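Long-range contacts in heavy metal cation tricomponent efflux pump ZneA(CzcA-like) (Cupriavidus metallidurans, PDB 4K0J), which exports zinc ions in exchange for protons, as the inner-membrane RND pump of a heavy-metal efflux system: residues 402-407 / 430-435; 397-402 / 966-971; 926-931 / 1002-1007. All blocks are in the same frame, centred on the assembly; numbering follows the deposited sequence.

Contact 1: residues 402-407 / 430-435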
loop_
_atom_site.group_PDB
_atom_site.type_symbol
_atom_site.label_atom_id
_atom_site.label_comp_id
_atom_site.label_asym_id
_atom_site.label_seq_id
_atom_site.Cartn_x
_atom_site.Cartn_y
_atom_site.Cartn_z
ATOM N N ILE C 402 -45.613 -2.341 17.310
ATOM C CA ILE C 402 -47.025 -2.721 17.339
ATOM C C ILE C 402 -47.490 -3.221 18.706
ATOM O O ILE C 402 -48.683 -3.188 19.006
ATOM C CB ILE C 402 -47.374 -3.764 16.254
ATOM C CG1 ILE C 402 -46.776 -5.128 16.595
ATOM C CG2 ILE C 402 -46.913 -3.291 14.884
ATOM C CD1 ILE C 402 -47.070 -6.186 15.557
ATOM N N VAL C 403 -46.556 -3.679 19.531
ATOM C CA VAL C 403 -46.895 -4.126 20.877
ATOM C C VAL C 403 -47.301 -2.942 21.746
ATOM O O VAL C 403 -48.194 -3.051 22.588
ATOM C CB VAL C 403 -45.724 -4.864 21.543
ATOM C CG1 VAL C 403 -45.561 -6.249 20.940
ATOM C CG2 VAL C 403 -44.447 -4.059 21.399
ATOM N N VAL C 404 -46.634 -1.813 21.526
ATOM C CA VAL C 404 -46.935 -0.576 22.228
ATOM C C VAL C 404 -48.329 -0.098 21.849
ATOM O O VAL C 404 -49.172 0.160 22.712
ATOM C CB VAL C 404 -45.919 0.516 21.862
ATOM C CG1 VAL C 404 -46.170 1.766 22.682
ATOM C CG2 VAL C 404 -44.498 0.004 22.065
ATOM N N MET C 405 -48.562 0.002 20.544
ATOM C CA MET C 405 -49.855 0.399 20.001
ATOM C C MET C 405 -50.978 -0.509 20.489
ATOM O O MET C 405 -52.081 -0.042 20.779
ATOM C CB MET C 405 -49.804 0.391 18.472
ATOM C CG MET C 405 -51.133 0.671 17.809
ATOM S SD MET C 405 -51.808 2.272 18.280
ATOM C CE MET C 405 -50.569 3.373 17.599
ATOM N N GLU C 406 -50.697 -1.806 20.578
ATOM C CA GLU C 406 -51.679 -2.761 21.079
ATOM C C GLU C 406 -51.939 -2.491 22.553
ATOM O O GLU C 406 -53.077 -2.563 23.015
ATOM C CB GLU C 406 -51.191 -4.202 20.884
ATOM C CG GLU C 406 -52.303 -5.246 20.782
ATOM C CD GLU C 406 -52.969 -5.552 22.115
ATOM O OE1 GLU C 406 -52.321 -5.372 23.167
ATOM O OE2 GLU C 406 -54.145 -5.976 22.111
ATOM N N ASN C 407 -50.880 -2.168 23.286
ATOM C CA ASN C 407 -50.992 -1.920 24.719
ATOM C C ASN C 407 -51.655 -0.580 25.036
ATOM O O ASN C 407 -52.046 -0.326 26.174
ATOM C CB ASN C 407 -49.616 -1.998 25.384
ATOM C CG ASN C 407 -49.695 -2.398 26.845
ATOM O OD1 ASN C 407 -50.528 -3.216 27.232
ATOM N ND2 ASN C 407 -48.822 -1.821 27.663
ATOM N N LEU C 430 -44.523 2.164 29.328
ATOM C CA LEU C 430 -43.560 1.718 30.327
ATOM C C LEU C 430 -43.824 0.277 30.753
ATOM O O LEU C 430 -42.919 -0.418 31.218
ATOM C CB LEU C 430 -43.589 2.645 31.545
ATOM C CG LEU C 430 -42.495 3.712 31.642
ATOM C CD1 LEU C 430 -42.397 4.527 30.365
ATOM C CD2 LEU C 430 -42.751 4.620 32.836
ATOM N N GLN C 431 -45.068 -0.166 30.589
ATOM C CA GLN C 431 -45.461 -1.518 30.970
ATOM C C GLN C 431 -44.741 -2.563 30.126
ATOM O O GLN C 431 -44.214 -3.545 30.645
ATOM C CB GLN C 431 -46.974 -1.700 30.818
ATOM C CG GLN C 431 -47.817 -0.740 31.642
ATOM C CD GLN C 431 -49.307 -0.980 31.467
ATOM O OE1 GLN C 431 -49.722 -1.982 30.885
ATOM N NE2 GLN C 431 -50.120 -0.056 31.971
ATOM N N VAL C 432 -44.724 -2.339 28.817
ATOM C CA VAL C 432 -44.145 -3.295 27.886
ATOM C C VAL C 432 -42.782 -2.795 27.387
ATOM O O VAL C 432 -42.233 -3.299 26.407
ATOM C CB VAL C 432 -45.125 -3.571 26.718
ATOM C CG1 VAL C 432 -45.136 -2.409 25.729
ATOM C CG2 VAL C 432 -44.807 -4.896 26.033
ATOM N N ALA C 433 -42.231 -1.811 28.091
ATOM C CA ALA C 433 -40.938 -1.233 27.730
ATOM C C ALA C 433 -39.777 -2.216 27.884
ATOM O O ALA C 433 -39.121 -2.545 26.904
ATOM C CB ALA C 433 -40.673 0.026 28.538
ATOM N N ARG C 434 -39.524 -2.670 29.112
ATOM C CA ARG C 434 -38.426 -3.609 29.393
ATOM C C ARG C 434 -38.389 -4.869 28.502
ATOM O O ARG C 434 -37.326 -5.215 27.965
ATOM C CB ARG C 434 -38.391 -3.997 30.881
ATOM C CG ARG C 434 -38.034 -2.862 31.829
ATOM C CD ARG C 434 -36.541 -2.566 31.831
ATOM N NE ARG C 434 -35.752 -3.682 32.348
ATOM C CZ ARG C 434 -35.502 -3.891 33.638
ATOM N NH1 ARG C 434 -35.985 -3.067 34.553
ATOM N NH2 ARG C 434 -34.771 -4.931 34.012
ATOM N N PRO C 435 -39.539 -5.559 28.336
ATOM C CA PRO C 435 -39.513 -6.725 27.446
ATOM C C PRO C 435 -39.236 -6.341 25.994
ATOM O O PRO C 435 -38.840 -7.199 25.207
ATOM C CB PRO C 435 -40.932 -7.293 27.569
ATOM C CG PRO C 435 -41.453 -6.761 28.852
ATOM C CD PRO C 435 -40.857 -5.402 28.978
#
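The amide of Asn-407 and that of Gln-431 meet across the gap with their planes turned 78° apart, so neither lies flat on the other. The nitrogen end of the asparagine amide does the touching: ND2 points to Gln-431 OE1, 3.3 Å away, in a hydrogen bond that is weak in spite of a fair N-H...O angle of 154°. The same ND2 also lies 3.7 Å from CB of Gln-431, with the CB of Val-432 slightly farther off. A second weak bond runs from Asn-407 ND2 to the carbonyl oxygen of Ser-428, so this nitrogen is shared between two loose acceptors. The glutamine reaches it with a chain extended beyond CG, from an exposed position.

The contact joins two transmembrane helices that follow one another in the chain, near the connection between them: segment 402-407 belongs to helix 399-411, and 430-435 leads into helix 433-447, both in the transmembrane domain of the RND fold. Deeper in, apolar packing takes over. Val-432 faces the first helix, and with its CG1 set between the backbone N and the carbonyl carbon (chi1 76°), that methyl lies 4.3 Å from Val-404 CA and 4.4 Å from Val-404 CG2. Val-403 joins through its carbonyl oxygen, which approaches Val-432 CG1 at a similar loose spacing. On a different face of helix 399-411, Glu-406 packs on Arg-959 and Pro-960 of helix 958-970.

Contact 2: residues 397-402 / 966-971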
loop_
_atom_site.group_PDB
_atom_site.type_symbol
_atom_site.label_atom_id
_atom_site.label_comp_id
_atom_site.label_asym_id
_atom_site.label_seq_id
_atom_site.Cartn_x
_atom_site.Cartn_y
_atom_site.Cartn_z
ATOM N N ILE C 397 -39.754 -5.877 11.970
ATOM C CA ILE C 397 -39.245 -4.572 12.375
ATOM C C ILE C 397 -40.255 -3.848 13.256
ATOM O O ILE C 397 -39.892 -3.193 14.234
ATOM C CB ILE C 397 -38.954 -3.678 11.148
ATOM C CG1 ILE C 397 -38.163 -4.448 10.089
ATOM C CG2 ILE C 397 -38.211 -2.412 11.561
ATOM C CD1 ILE C 397 -37.855 -3.628 8.856
ATOM N N VAL C 398 -41.528 -3.975 12.902
ATOM C CA VAL C 398 -42.595 -3.239 13.566
ATOM C C VAL C 398 -43.036 -3.879 14.876
ATOM O O VAL C 398 -43.767 -3.267 15.652
ATOM C CB VAL C 398 -43.816 -3.105 12.652
ATOM C CG1 VAL C 398 -43.434 -2.371 11.389
ATOM C CG2 VAL C 398 -44.383 -4.477 12.325
ATOM N N ASP C 399 -42.592 -5.107 15.123
ATOM C CA ASP C 399 -42.943 -5.811 16.352
ATOM C C ASP C 399 -42.454 -5.068 17.588
ATOM O O ASP C 399 -42.968 -5.265 18.688
ATOM C CB ASP C 399 -42.393 -7.235 16.332
ATOM C CG ASP C 399 -43.125 -8.117 15.348
ATOM O OD1 ASP C 399 -43.912 -7.572 14.549
ATOM O OD2 ASP C 399 -42.913 -9.348 15.372
ATOM N N GLY C 400 -41.460 -4.209 17.401
ATOM C CA GLY C 400 -41.017 -3.345 18.471
ATOM C C GLY C 400 -42.023 -2.238 18.696
ATOM O O GLY C 400 -42.099 -1.666 19.781
ATOM N N ALA C 401 -42.812 -1.948 17.667
ATOM C CA ALA C 401 -43.746 -0.828 17.717
ATOM C C ALA C 401 -45.197 -1.243 17.931
ATOM O O ALA C 401 -45.931 -0.572 18.650
ATOM C CB ALA C 401 -43.622 0.019 16.454
ATOM N N ILE C 402 -45.613 -2.341 17.310
ATOM C CA ILE C 402 -47.025 -2.721 17.339
ATOM C C ILE C 402 -47.490 -3.221 18.706
ATOM O O ILE C 402 -48.683 -3.188 19.006
ATOM C CB ILE C 402 -47.374 -3.764 16.254
ATOM C CG1 ILE C 402 -46.776 -5.128 16.595
ATOM C CG2 ILE C 402 -46.913 -3.291 14.884
ATOM C CD1 ILE C 402 -47.070 -6.186 15.557
ATOM N N THR C 966 -48.082 -12.583 13.063
ATOM C CA THR C 966 -48.696 -12.493 11.745
ATOM C C THR C 966 -47.895 -11.595 10.811
ATOM O O THR C 966 -47.536 -12.007 9.708
ATOM C CB THR C 966 -50.140 -11.993 11.818
ATOM O OG1 THR C 966 -50.919 -12.906 12.603
ATOM C CG2 THR C 966 -50.732 -11.905 10.424
ATOM N N VAL C 967 -47.620 -10.369 11.248
ATOM C CA VAL C 967 -46.846 -9.450 10.415
ATOM C C VAL C 967 -45.465 -10.017 10.100
ATOM O O VAL C 967 -44.972 -9.889 8.978
ATOM C CB VAL C 967 -46.706 -8.051 11.045
ATOM C CG1 VAL C 967 -48.008 -7.286 10.929
ATOM C CG2 VAL C 967 -46.269 -8.156 12.493
ATOM N N ALA C 968 -44.849 -10.662 11.086
ATOM C CA ALA C 968 -43.530 -11.239 10.877
ATOM C C ALA C 968 -43.597 -12.458 9.961
ATOM O O ALA C 968 -42.581 -12.904 9.439
ATOM C CB ALA C 968 -42.886 -11.597 12.205
ATOM N N ALA C 969 -44.799 -12.990 9.758
ATOM C CA ALA C 969 -44.965 -14.199 8.959
ATOM C C ALA C 969 -45.671 -13.941 7.635
ATOM O O ALA C 969 -45.941 -14.874 6.884
ATOM C CB ALA C 969 -45.706 -15.260 9.751
ATOM N N LEU C 970 -45.972 -12.678 7.352
ATOM C CA LEU C 970 -46.582 -12.319 6.073
ATOM C C LEU C 970 -45.660 -11.432 5.251
ATOM O O LEU C 970 -45.889 -11.219 4.061
ATOM C CB LEU C 970 -47.940 -11.640 6.265
ATOM C CG LEU C 970 -49.090 -12.542 6.714
ATOM C CD1 LEU C 970 -50.423 -11.908 6.368
ATOM C CD2 LEU C 970 -48.977 -13.924 6.096
ATOM N N GLY C 971 -44.617 -10.920 5.890
ATOM C CA GLY C 971 -43.626 -10.127 5.192
ATOM C C GLY C 971 -42.731 -11.008 4.344
ATOM O O GLY C 971 -42.103 -10.543 3.395
#
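Segment 397-402 enters helix 399-411 through a compact turn, in which the carbonyl oxygen of Val-398 accepts from both Ala-401 N and Ile-402 N. Facing it, segment 966-971 belongs to the late part of helix 958-970; its bonding is mixed, as Ala-969 N reaches back three residues to Thr-966 O whereas Gly-971 N reaches back four to Val-967 O. The backbones come nearest at Asp-399 and Ala-968, whose CA atoms are 7.7 Å apart, a spacing that leaves room for side chains between them.

The side chains gather round one methyl group, CG2 of Val-967. Ile-402 meets it tip to tip, its CD1 standing 3.7 Å from Val-967 CG2; an extended outer chain (chi2 -179°) carries the terminal methyl across. Val-398 brings its own CG2 to 4.1 Å from Val-967 CG2, the two valines crossing at an oblique angle. Asp-399 and Val-967 run alongside each other with their ends pointing opposite ways, and the carboxylate spreads over small apolar groups: OD1 lies beside Val-967 CG2, and OD2 is 3.9 Å from Ala-968 CB. Beyond the two segments, Val-923 and Leu-926 of helix 911-939 and Thr-964 also pack on Asp-399, while Val-348 of helix 323-353 packs on Val-967.

An acidic side chain buried among the helices in this way is characteristic of the RND transmembrane core. Asp-399 is the second aspartate of the DFG-x3-DGA-x4-EN signature of heavy-metal RND pumps, and its placement is consistent with the proton relay for which such aspartates are known in relatives.

Contact 3: residues 926-931 / 1002-1007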
loop_
_atom_site.group_PDB
_atom_site.type_symbol
_atom_site.label_atom_id
_atom_site.label_comp_id
_atom_site.label_asym_id
_atom_site.label_seq_id
_atom_site.Cartn_x
_atom_site.Cartn_y
_atom_site.Cartn_z
ATOM N N LEU C 926 -39.002 -13.397 20.890
ATOM C CA LEU C 926 -39.611 -12.120 21.230
ATOM C C LEU C 926 -41.022 -12.363 21.738
ATOM O O LEU C 926 -41.425 -11.816 22.765
ATOM C CB LEU C 926 -39.650 -11.181 20.025
ATOM C CG LEU C 926 -40.254 -9.813 20.355
ATOM C CD1 LEU C 926 -39.361 -9.083 21.342
ATOM C CD2 LEU C 926 -40.476 -8.973 19.108
ATOM N N ASN C 927 -41.770 -13.191 21.013
ATOM C CA ASN C 927 -43.118 -13.549 21.443
ATOM C C ASN C 927 -43.126 -14.264 22.796
ATOM O O ASN C 927 -43.939 -13.946 23.677
ATOM C CB ASN C 927 -43.832 -14.383 20.378
ATOM C CG ASN C 927 -44.367 -13.536 19.236
ATOM O OD1 ASN C 927 -44.750 -12.384 19.433
ATOM N ND2 ASN C 927 -44.394 -14.104 18.037
ATOM N N ALA C 928 -42.211 -15.218 22.959
ATOM C CA ALA C 928 -42.057 -15.905 24.240
ATOM C C ALA C 928 -41.751 -14.923 25.376
ATOM O O ALA C 928 -42.339 -15.004 26.458
ATOM C CB ALA C 928 -40.971 -16.964 24.148
ATOM N N ILE C 929 -40.833 -13.995 25.116
ATOM C CA ILE C 929 -40.452 -12.985 26.098
ATOM C C ILE C 929 -41.641 -12.136 26.505
ATOM O O ILE C 929 -41.897 -11.970 27.689
ATOM C CB ILE C 929 -39.329 -12.066 25.578
ATOM C CG1 ILE C 929 -37.977 -12.772 25.672
ATOM C CG2 ILE C 929 -39.273 -10.774 26.382
ATOM C CD1 ILE C 929 -36.860 -12.030 24.972
ATOM N N ILE C 930 -42.368 -11.605 25.526
ATOM C CA ILE C 930 -43.543 -10.786 25.816
ATOM C C ILE C 930 -44.560 -11.549 26.662
ATOM O O ILE C 930 -45.031 -11.050 27.694
ATOM C CB ILE C 930 -44.218 -10.286 24.528
ATOM C CG1 ILE C 930 -43.330 -9.249 23.840
ATOM C CG2 ILE C 930 -45.576 -9.675 24.838
ATOM C CD1 ILE C 930 -43.081 -8.016 24.680
ATOM N N MET C 931 -44.883 -12.764 26.223
ATOM C CA MET C 931 -45.802 -13.625 26.959
ATOM C C MET C 931 -45.382 -13.789 28.419
ATOM O O MET C 931 -46.116 -13.400 29.336
ATOM C CB MET C 931 -45.901 -14.994 26.282
ATOM C CG MET C 931 -46.498 -16.083 27.158
ATOM S SD MET C 931 -48.135 -15.663 27.772
ATOM C CE MET C 931 -49.098 -15.763 26.267
ATOM N N ALA C 1002 -48.578 -21.333 18.151
ATOM C CA ALA C 1002 -49.543 -22.296 18.676
ATOM C C ALA C 1002 -48.975 -23.073 19.859
ATOM O O ALA C 1002 -49.711 -23.738 20.588
ATOM C CB ALA C 1002 -49.988 -23.250 17.578
ATOM N N LEU C 1003 -47.663 -22.990 20.039
ATOM C CA LEU C 1003 -47.008 -23.642 21.160
ATOM C C LEU C 1003 -46.481 -22.596 22.138
ATOM O O LEU C 1003 -46.006 -22.926 23.223
ATOM C CB LEU C 1003 -45.886 -24.557 20.665
ATOM C CG LEU C 1003 -46.322 -25.618 19.647
ATOM C CD1 LEU C 1003 -45.150 -26.491 19.223
ATOM C CD2 LEU C 1003 -47.459 -26.472 20.196
ATOM N N THR C 1004 -46.580 -21.329 21.743
ATOM C CA THR C 1004 -46.189 -20.219 22.602
ATOM C C THR C 1004 -47.370 -19.819 23.473
ATOM O O THR C 1004 -47.200 -19.274 24.561
ATOM C CB THR C 1004 -45.763 -18.989 21.780
ATOM O OG1 THR C 1004 -44.893 -19.395 20.717
ATOM C CG2 THR C 1004 -45.045 -17.976 22.659
ATOM N N LEU C 1005 -48.573 -20.101 22.982
ATOM C CA LEU C 1005 -49.794 -19.690 23.664
ATOM C C LEU C 1005 -50.487 -20.855 24.360
ATOM O O LEU C 1005 -51.534 -20.674 24.980
ATOM C CB LEU C 1005 -50.754 -19.034 22.672
ATOM C CG LEU C 1005 -50.155 -17.891 21.853
ATOM C CD1 LEU C 1005 -51.184 -17.308 20.894
ATOM C CD2 LEU C 1005 -49.597 -16.815 22.771
ATOM N N VAL C 1006 -49.907 -22.047 24.257
ATOM C CA VAL C 1006 -50.505 -23.235 24.861
ATOM C C VAL C 1006 -49.553 -23.956 25.813
ATOM O O VAL C 1006 -49.753 -23.944 27.027
ATOM C CB VAL C 1006 -51.003 -24.233 23.794
ATOM C CG1 VAL C 1006 -51.609 -25.458 24.458
ATOM C CG2 VAL C 1006 -52.017 -23.569 22.874
ATOM N N LEU C 1007 -48.521 -24.587 25.261
ATOM C CA LEU C 1007 -47.573 -25.350 26.067
ATOM C C LEU C 1007 -46.738 -24.449 26.973
ATOM O O LEU C 1007 -46.256 -24.879 28.021
ATOM C CB LEU C 1007 -46.647 -26.179 25.173
ATOM C CG LEU C 1007 -47.275 -27.232 24.259
ATOM C CD1 LEU C 1007 -46.207 -27.862 23.384
ATOM C CD2 LEU C 1007 -48.003 -28.296 25.069
#
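Helix 911-939 runs through segment 926-931 with regular backbone bonds, while segment 1002-1007 comes out of a weakly bonded helical turn, the two coming nearest at Ala-928 and Thr-1004, where the CA atoms are 6.2 Å apart. The close approach is made by a methyl laid against backbone. Thr-1004 CG2 stands 4.0 Å from Ala-928 CA and equally far from Ala-928 N, and it comes within 4.4 Å of Asn-927 CB. With CG2 anti to the backbone N, OG1 is left beside that N and turns back along its own chain (chi1 -45°), where it is hydrogen-bonded to Ala-1000 O. The polar end of the threonine is thus satisfied at home and its apolar branch faces the neighbouring helix, a familiar solution for threonine in membrane helices.

Here it joins two late transmembrane spans of the RND fold, one continuous and the other weakly bonded around 1002-1004, with a new helix starting after Val-1006, its N-cap residue. Leu-1005, just before that cap, holds its CD2 3.7 Å from Met-931 CE. The methionine arrives there by folding over: its chain bends at both chi2 (57°) and chi3 (70°), which carries the terminal methyl across to the leucine, and its CG passes 4.2 Å from Thr-1004 O. Helix 958-970 borders the same contact, with Leu-1005 resting on Val-961 and Leu-962, and OD1 of the buried Asn-927 hydrogen-bonded to Thr-964 OG1.

How the contacts relate
All three contacts sit in the membrane domain, their centres about 14 Å (1 and 2), 16 Å (1 and 3) and 15 Å (2 and 3) apart. Contacts 1 and 2 share helix 399-411 and overlap at Ile-402; this helix meets segment 430-435 on one side, while helix 958-970 is touched by side chains from Val-398 to Glu-406. Contact 3 touches both. Ile-930 CD1 packs 3.7 Å from Pro-435 CB and 3.8 Å from Val-432 CG2, joining it to contact 1, while Leu-926 CD2 lies 3.8 Å from Asp-399 CB, joining it to contact 2. Segment 926-931 therefore flanks the buried aspartate whose setting suggests a part in proton transfer.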